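Local coordinates for helicase-like protein (Bacteroides thetaiotaomicron, PDB 2FG1), which is of unknown function but carries a macro domain and probably removes ADP-ribose from ADP-ribosylated thymidine in DNA by hydrolysis, at residues 68-73 / 78-83; 21-26 / 112-117. One frame throughout, in Å; residues are numbered along the deposited sequence. Where two conformers were deposited one is given.

Contact 1: residues 68-73 / 78-83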
loop_
_atom_site.group_PDB
_atom_site.type_symbol
_atom_site.label_atom_id
_atom_site.label_comp_id
_atom_site.label_asym_id
_atom_site.label_seq_id
_atom_site.Cartn_x
_atom_site.Cartn_y
_atom_site.Cartn_z
ATOM N N VAL A 68 -9.098 2.330 2.547
ATOM C CA VAL A 68 -8.232 1.160 2.669
ATOM C C VAL A 68 -9.069 -0.048 3.057
ATOM O O VAL A 68 -9.944 0.047 3.927
ATOM C CB VAL A 68 -7.130 1.377 3.752
ATOM C CG1 VAL A 68 -6.175 0.181 3.802
ATOM C CG2 VAL A 68 -6.356 2.664 3.497
ATOM N N GLN A 69 -8.753 -1.190 2.442
ATOM C CA GLN A 69 -9.312 -2.486 2.807
ATOM C C GLN A 69 -8.193 -3.368 3.332
ATOM O O GLN A 69 -7.160 -3.516 2.671
ATOM C CB GLN A 69 -9.929 -3.124 1.569
ATOM C CG GLN A 69 -10.478 -4.525 1.753
ATOM C CD GLN A 69 -10.943 -5.085 0.439
ATOM O OE1 GLN A 69 -10.185 -5.135 -0.523
ATOM N NE2 GLN A 69 -12.201 -5.521 0.387
ATOM N N PHE A 70 -8.396 -3.948 4.518
ATOM C CA PHE A 70 -7.411 -4.833 5.134
ATOM C C PHE A 70 -7.870 -6.273 5.006
ATOM O O PHE A 70 -8.995 -6.606 5.393
ATOM C CB PHE A 70 -7.206 -4.479 6.617
ATOM C CG PHE A 70 -6.701 -3.074 6.837
ATOM C CD1 PHE A 70 -5.337 -2.809 6.890
ATOM C CD2 PHE A 70 -7.592 -2.012 6.992
ATOM C CE1 PHE A 70 -4.873 -1.503 7.090
ATOM C CE2 PHE A 70 -7.130 -0.704 7.190
ATOM C CZ PHE A 70 -5.768 -0.459 7.246
ATOM N N VAL A 71 -7.037 -7.118 4.410
ATOM C CA VAL A 71 -7.377 -8.533 4.277
ATOM C C VAL A 71 -6.320 -9.370 4.960
ATOM O O VAL A 71 -5.126 -9.086 4.894
ATOM C CB VAL A 71 -7.576 -8.979 2.791
ATOM C CG1 VAL A 71 -6.269 -8.969 2.029
ATOM C CG2 VAL A 71 -8.208 -10.356 2.701
ATOM N N ASN A 72 -6.779 -10.407 5.628
ATOM C CA ASN A 72 -5.887 -11.387 6.210
ATOM C C ASN A 72 -5.456 -12.379 5.134
ATOM O O ASN A 72 -6.294 -12.861 4.356
ATOM C CB ASN A 72 -6.541 -12.112 7.381
ATOM C CG ASN A 72 -5.578 -13.039 8.072
ATOM O OD1 ASN A 72 -4.746 -12.600 8.873
ATOM N ND2 ASN A 72 -5.644 -14.317 7.738
ATOM N N VAL A 73 -4.164 -12.669 5.059
ATOM C CA VAL A 73 -3.682 -13.693 4.121
ATOM C C VAL A 73 -3.019 -14.893 4.808
ATOM O O VAL A 73 -3.039 -15.997 4.273
ATOM C CB VAL A 73 -2.759 -13.119 3.003
ATOM C CG1 VAL A 73 -3.533 -12.163 2.098
ATOM C CG2 VAL A 73 -1.552 -12.399 3.586
ATOM N N TYR A 78 -1.343 -9.404 7.006
ATOM C CA TYR A 78 -2.434 -8.709 6.336
ATOM C C TYR A 78 -1.913 -8.003 5.102
ATOM O O TYR A 78 -0.726 -7.648 5.038
ATOM C CB TYR A 78 -3.085 -7.672 7.259
ATOM C CG TYR A 78 -3.677 -8.288 8.496
ATOM C CD1 TYR A 78 -5.037 -8.602 8.565
ATOM C CD2 TYR A 78 -2.871 -8.585 9.594
ATOM C CE1 TYR A 78 -5.575 -9.190 9.710
ATOM C CE2 TYR A 78 -3.398 -9.176 10.737
ATOM C CZ TYR A 78 -4.748 -9.474 10.780
ATOM O OH TYR A 78 -5.266 -10.059 11.920
ATOM N N VAL A 79 -2.800 -7.777 4.135
ATOM C CA VAL A 79 -2.519 -6.905 3.000
ATOM C C VAL A 79 -3.486 -5.733 3.051
ATOM O O VAL A 79 -4.691 -5.931 3.251
ATOM C CB VAL A 79 -2.648 -7.665 1.648
ATOM C CG1 VAL A 79 -2.510 -6.704 0.451
ATOM C CG2 VAL A 79 -1.638 -8.797 1.564
ATOM N N ALA A 80 -2.962 -4.515 2.895
ATOM C CA ALA A 80 -3.770 -3.309 2.854
ATOM C C ALA A 80 -3.876 -2.836 1.415
ATOM O O ALA A 80 -2.889 -2.380 0.822
ATOM C CB ALA A 80 -3.139 -2.232 3.737
ATOM N N ASN A 81 -5.078 -2.963 0.854
ATOM C CA ASN A 81 -5.379 -2.462 -0.491
ATOM C C ASN A 81 -5.749 -0.983 -0.332
ATOM O O ASN A 81 -6.828 -0.671 0.152
ATOM C CB ASN A 81 -6.575 -3.220 -1.100
ATOM C CG ASN A 81 -6.306 -4.703 -1.348
ATOM O OD1 ASN A 81 -5.197 -5.122 -1.649
ATOM N ND2 ASN A 81 -7.380 -5.504 -1.301
HETATM N N MSE A 82 -4.835 -0.089 -0.710
HETATM C CA MSE A 82 -4.987 1.342 -0.446
HETATM C C MSE A 82 -5.362 2.063 -1.724
HETATM O O MSE A 82 -4.583 2.073 -2.667
HETATM C CB MSE A 82 -3.658 1.931 0.052
HETATM C CG MSE A 82 -3.088 1.270 1.321
HETATM SE SE MSE A 82 -1.556 2.227 2.058
HETATM C CE MSE A 82 -0.373 2.200 0.503
ATOM N N ILE A 83 -6.537 2.687 -1.770
ATOM C CA ILE A 83 -6.928 3.368 -3.007
ATOM C C ILE A 83 -6.244 4.729 -3.070
ATOM O O ILE A 83 -6.680 5.687 -2.427
ATOM C CB ILE A 83 -8.457 3.487 -3.170
ATOM C CG1 ILE A 83 -9.113 2.103 -3.107
ATOM C CG2 ILE A 83 -8.783 4.173 -4.500
ATOM C CD1 ILE A 83 -10.631 2.150 -3.240
#
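ND2 of N81 is held by two acceptors: it gives a hydrogen bond of 2.9 Å to OE1 of Q69 and another to the carbonyl of P49, while OD1 of the same amide accepts from NE2 of H26. Q69 lies alongside in the neighbouring strand, where a CG anti to the backbone N (chi1 176°) and an extended chain carry OE1 to ND2; OE1 sits in the amide plane of N81, although the two amide planes are turned 62° apart. NE2 of Q69 is held by the carbonyl of A52, in helix 48-59. The pair belongs to an antiparallel beta hairpin whose strand 68-74 is an outermost strand of the macro-domain sheet and whose strand 77-85 pairs with strand 22-29. Q69-N81 and V71-V79 are hydrogen-bonded pairs; N81 N reaches Q69 O at 2.8 Å and V71 N reaches V79 O at 2.9 Å. On the face of V68 and F70, the CB of A80 meets V68 CG1 at 3.9 Å and F70 CE1 at 3.8 Å. Further along that face CE1 of Y78 lies 3.9 Å from CB of N72, CB of Y78 lies 3.4 Å from O of V71, and the Y78 ring meets F113 edge-to-face. With an alanine at this place, N72 CB would probably lose the ring it leans on and F113 its edge-to-face neighbour.

Contact 2: residues 21-26 / 112-117; sequences VKVITH and LFTIAH
Strand 22-29 passes the C-terminal part of helix 100-117, with the closest CA atoms, those of V21 and H117, 6.9 Å apart and no hydrogen bond linking the two segments. The valines V21 and V23 both direct their CB atoms toward the helix. V23 reaches it through one methyl: CG2, set anti to the carbonyl carbon, meets the rim of the F113 ring near its plane, 3.8 Å from CE2, and the same methyl comes within 4.0 Å of OG1 of T114. That hydroxyl is hydrogen-bonded to the carbonyl of V110, one turn earlier in the helix, and T114 also touches V121 of strand 120-123. This is the layering of the macro domain, helices packed on a central mixed sheet; here V23 of an inner strand meets helix 100-117. CG2 of V21 packs against the backbone of H117, 3.6 Å from its O. The imidazole of H117, in one of its two deposited conformers, turns back over the helix: ND1 of H117 donates to F113 O at 2.9 Å, with the acceptor close to the imidazole plane, and ND1 also lies 3.5 Å above the centre of the F113 ring. F113 O also accepts from the backbone N of H117, and the two donors arrive from opposite faces of the carbonyl plane. The face of the F113 ring away from H117 stacks on F70 of the neighbouring hairpin.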
loop_
_atom_site.group_PDB
_atom_site.type_symbol
_atom_site.label_atom_id
_atom_site.label_comp_id
_atom_site.label_asym_id
_atom_site.label_seq_id
_atom_site.Cartn_x
_atom_site.Cartn_y
_atom_site.Cartn_z
ATOM N N VAL A 21 3.256 -9.339 13.855
ATOM C CA VAL A 21 2.178 -9.080 12.917
ATOM C C VAL A 21 2.687 -8.116 11.836
ATOM O O VAL A 21 3.386 -7.140 12.132
ATOM C CB VAL A 21 0.929 -8.503 13.639
ATOM C CG1 VAL A 21 -0.210 -8.297 12.665
ATOM C CG2 VAL A 21 0.472 -9.426 14.777
ATOM N N LYS A 22 2.347 -8.403 10.583
ATOM C CA LYS A 22 2.863 -7.648 9.439
ATOM C C LYS A 22 1.726 -7.208 8.531
ATOM O O LYS A 22 0.764 -7.959 8.324
ATOM C CB LYS A 22 3.845 -8.507 8.634
ATOM C CG LYS A 22 4.991 -9.126 9.441
ATOM C CD LYS A 22 5.736 -10.184 8.626
ATOM C CE LYS A 22 6.710 -10.975 9.477
ATOM N NZ LYS A 22 7.566 -11.840 8.621
ATOM N N VAL A 23 1.845 -6.002 7.984
ATOM C CA VAL A 23 0.882 -5.474 7.011
ATOM C C VAL A 23 1.644 -5.102 5.748
ATOM O O VAL A 23 2.557 -4.253 5.788
ATOM C CB VAL A 23 0.125 -4.240 7.554
ATOM C CG1 VAL A 23 -0.870 -3.721 6.525
ATOM C CG2 VAL A 23 -0.610 -4.582 8.853
ATOM N N ILE A 24 1.288 -5.738 4.635
ATOM C CA ILE A 24 1.856 -5.391 3.332
ATOM C C ILE A 24 0.958 -4.327 2.713
ATOM O O ILE A 24 -0.237 -4.576 2.488
ATOM C CB ILE A 24 1.899 -6.622 2.409
ATOM C CG1 ILE A 24 2.833 -7.689 2.976
ATOM C CG2 ILE A 24 2.341 -6.233 0.982
ATOM C CD1 ILE A 24 2.600 -9.075 2.387
ATOM N N THR A 25 1.508 -3.150 2.434
ATOM C CA THR A 25 0.726 -2.027 1.916
ATOM C C THR A 25 1.064 -1.780 0.460
ATOM O O THR A 25 2.238 -1.742 0.099
ATOM C CB THR A 25 1.015 -0.721 2.681
ATOM O OG1 THR A 25 2.412 -0.407 2.581
ATOM C CG2 THR A 25 0.652 -0.838 4.143
ATOM N N HIS A 26 0.050 -1.562 -0.377
ATOM C CA HIS A 26 0.309 -1.214 -1.773
ATOM C C HIS A 26 -0.814 -0.322 -2.298
ATOM O O HIS A 26 -1.890 -0.251 -1.711
ATOM C CB HIS A 26 0.491 -2.485 -2.608
ATOM C CG HIS A 26 -0.776 -3.240 -2.803
ATOM N ND1 HIS A 26 -1.333 -3.421 -4.047
ATOM C CD2 HIS A 26 -1.634 -3.789 -1.911
ATOM C CE1 HIS A 26 -2.476 -4.074 -3.917
ATOM N NE2 HIS A 26 -2.685 -4.302 -2.632
ATOM N N LEU A 112 -3.450 3.623 12.201
ATOM C CA LEU A 112 -4.354 3.170 13.264
ATOM C C LEU A 112 -4.424 1.651 13.325
ATOM O O LEU A 112 -4.373 1.065 14.405
ATOM C CB LEU A 112 -5.749 3.752 13.065
ATOM C CG LEU A 112 -5.853 5.272 13.131
ATOM C CD1 LEU A 112 -7.225 5.719 12.674
ATOM C CD2 LEU A 112 -5.579 5.769 14.513
ATOM N N PHE A 113 -4.527 1.018 12.164
ATOM C CA PHE A 113 -4.630 -0.438 12.104
ATOM C C PHE A 113 -3.362 -1.109 12.654
ATOM O O PHE A 113 -3.440 -2.056 13.456
ATOM C CB PHE A 113 -4.900 -0.872 10.655
ATOM C CG PHE A 113 -5.079 -2.360 10.475
ATOM C CD1 PHE A 113 -6.351 -2.915 10.434
ATOM C CD2 PHE A 113 -3.982 -3.197 10.311
ATOM C CE1 PHE A 113 -6.524 -4.295 10.246
ATOM C CE2 PHE A 113 -4.142 -4.580 10.137
ATOM C CZ PHE A 113 -5.414 -5.122 10.102
ATOM N N THR A 114 -2.216 -0.600 12.220
ATOM C CA THR A 114 -0.930 -1.138 12.593
ATOM C C THR A 114 -0.695 -0.971 14.105
ATOM O O THR A 114 -0.252 -1.907 14.768
ATOM C CB THR A 114 0.154 -0.485 11.705
ATOM O OG1 THR A 114 -0.070 -0.879 10.337
ATOM C CG2 THR A 114 1.534 -0.879 12.117
ATOM N N ILE A 115 -1.040 0.198 14.645
ATOM C CA ILE A 115 -0.929 0.461 16.087
ATOM C C ILE A 115 -1.796 -0.552 16.858
ATOM O O ILE A 115 -1.319 -1.202 17.794
ATOM C CB ILE A 115 -1.303 1.901 16.453
ATOM C CG1 ILE A 115 -0.214 2.864 15.967
ATOM C CG2 ILE A 115 -1.453 2.024 17.985
ATOM C CD1 ILE A 115 -0.649 4.335 15.930
ATOM N N ALA A 116 -3.035 -0.727 16.419
ATOM C CA ALA A 116 -3.976 -1.622 17.107
ATOM C C ALA A 116 -3.485 -3.071 17.110
ATOM O O ALA A 116 -3.667 -3.795 18.094
ATOM C CB ALA A 116 -5.334 -1.532 16.469
ATOM N N HIS A 117 -2.847 -3.475 16.010
ATOM C CA HIS A 117 -2.397 -4.858 15.865
ATOM C C HIS A 117 -0.921 -5.066 16.215
ATOM O O HIS A 117 -0.394 -6.178 16.061
ATOM C CB HIS A 117 -2.745 -5.384 14.469
ATOM C CG HIS A 117 -4.215 -5.541 14.250
ATOM N ND1 HIS A 117 -5.002 -4.541 13.719
ATOM C CD2 HIS A 117 -5.050 -6.570 14.526
ATOM C CE1 HIS A 117 -6.255 -4.955 13.661
ATOM N NE2 HIS A 117 -6.311 -6.183 14.144
#

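How the contacts relate
Contacts 1 and 2 lie about 9 Å apart, centre to centre, and meet on one mixed sheet, where strand 77-85 of the hairpin runs parallel to its neighbour, strand 22-29. Along the chain contact 1 is nested within contact 2: strand 22-29 comes first, then the hairpin, and helix 100-117 follows strand 77-85 and packs back on strand 22-29. The contacts touch directly, through probable backbone hydrogen bonds from A80 N to I24 O and from I24 N to Y78 O, while F113 ties the helix to the hairpin. Outermost strand 68-74, strands 77-85 and 22-29 thus form one side of the macro-domain sheet, with helix 100-117 lying against it.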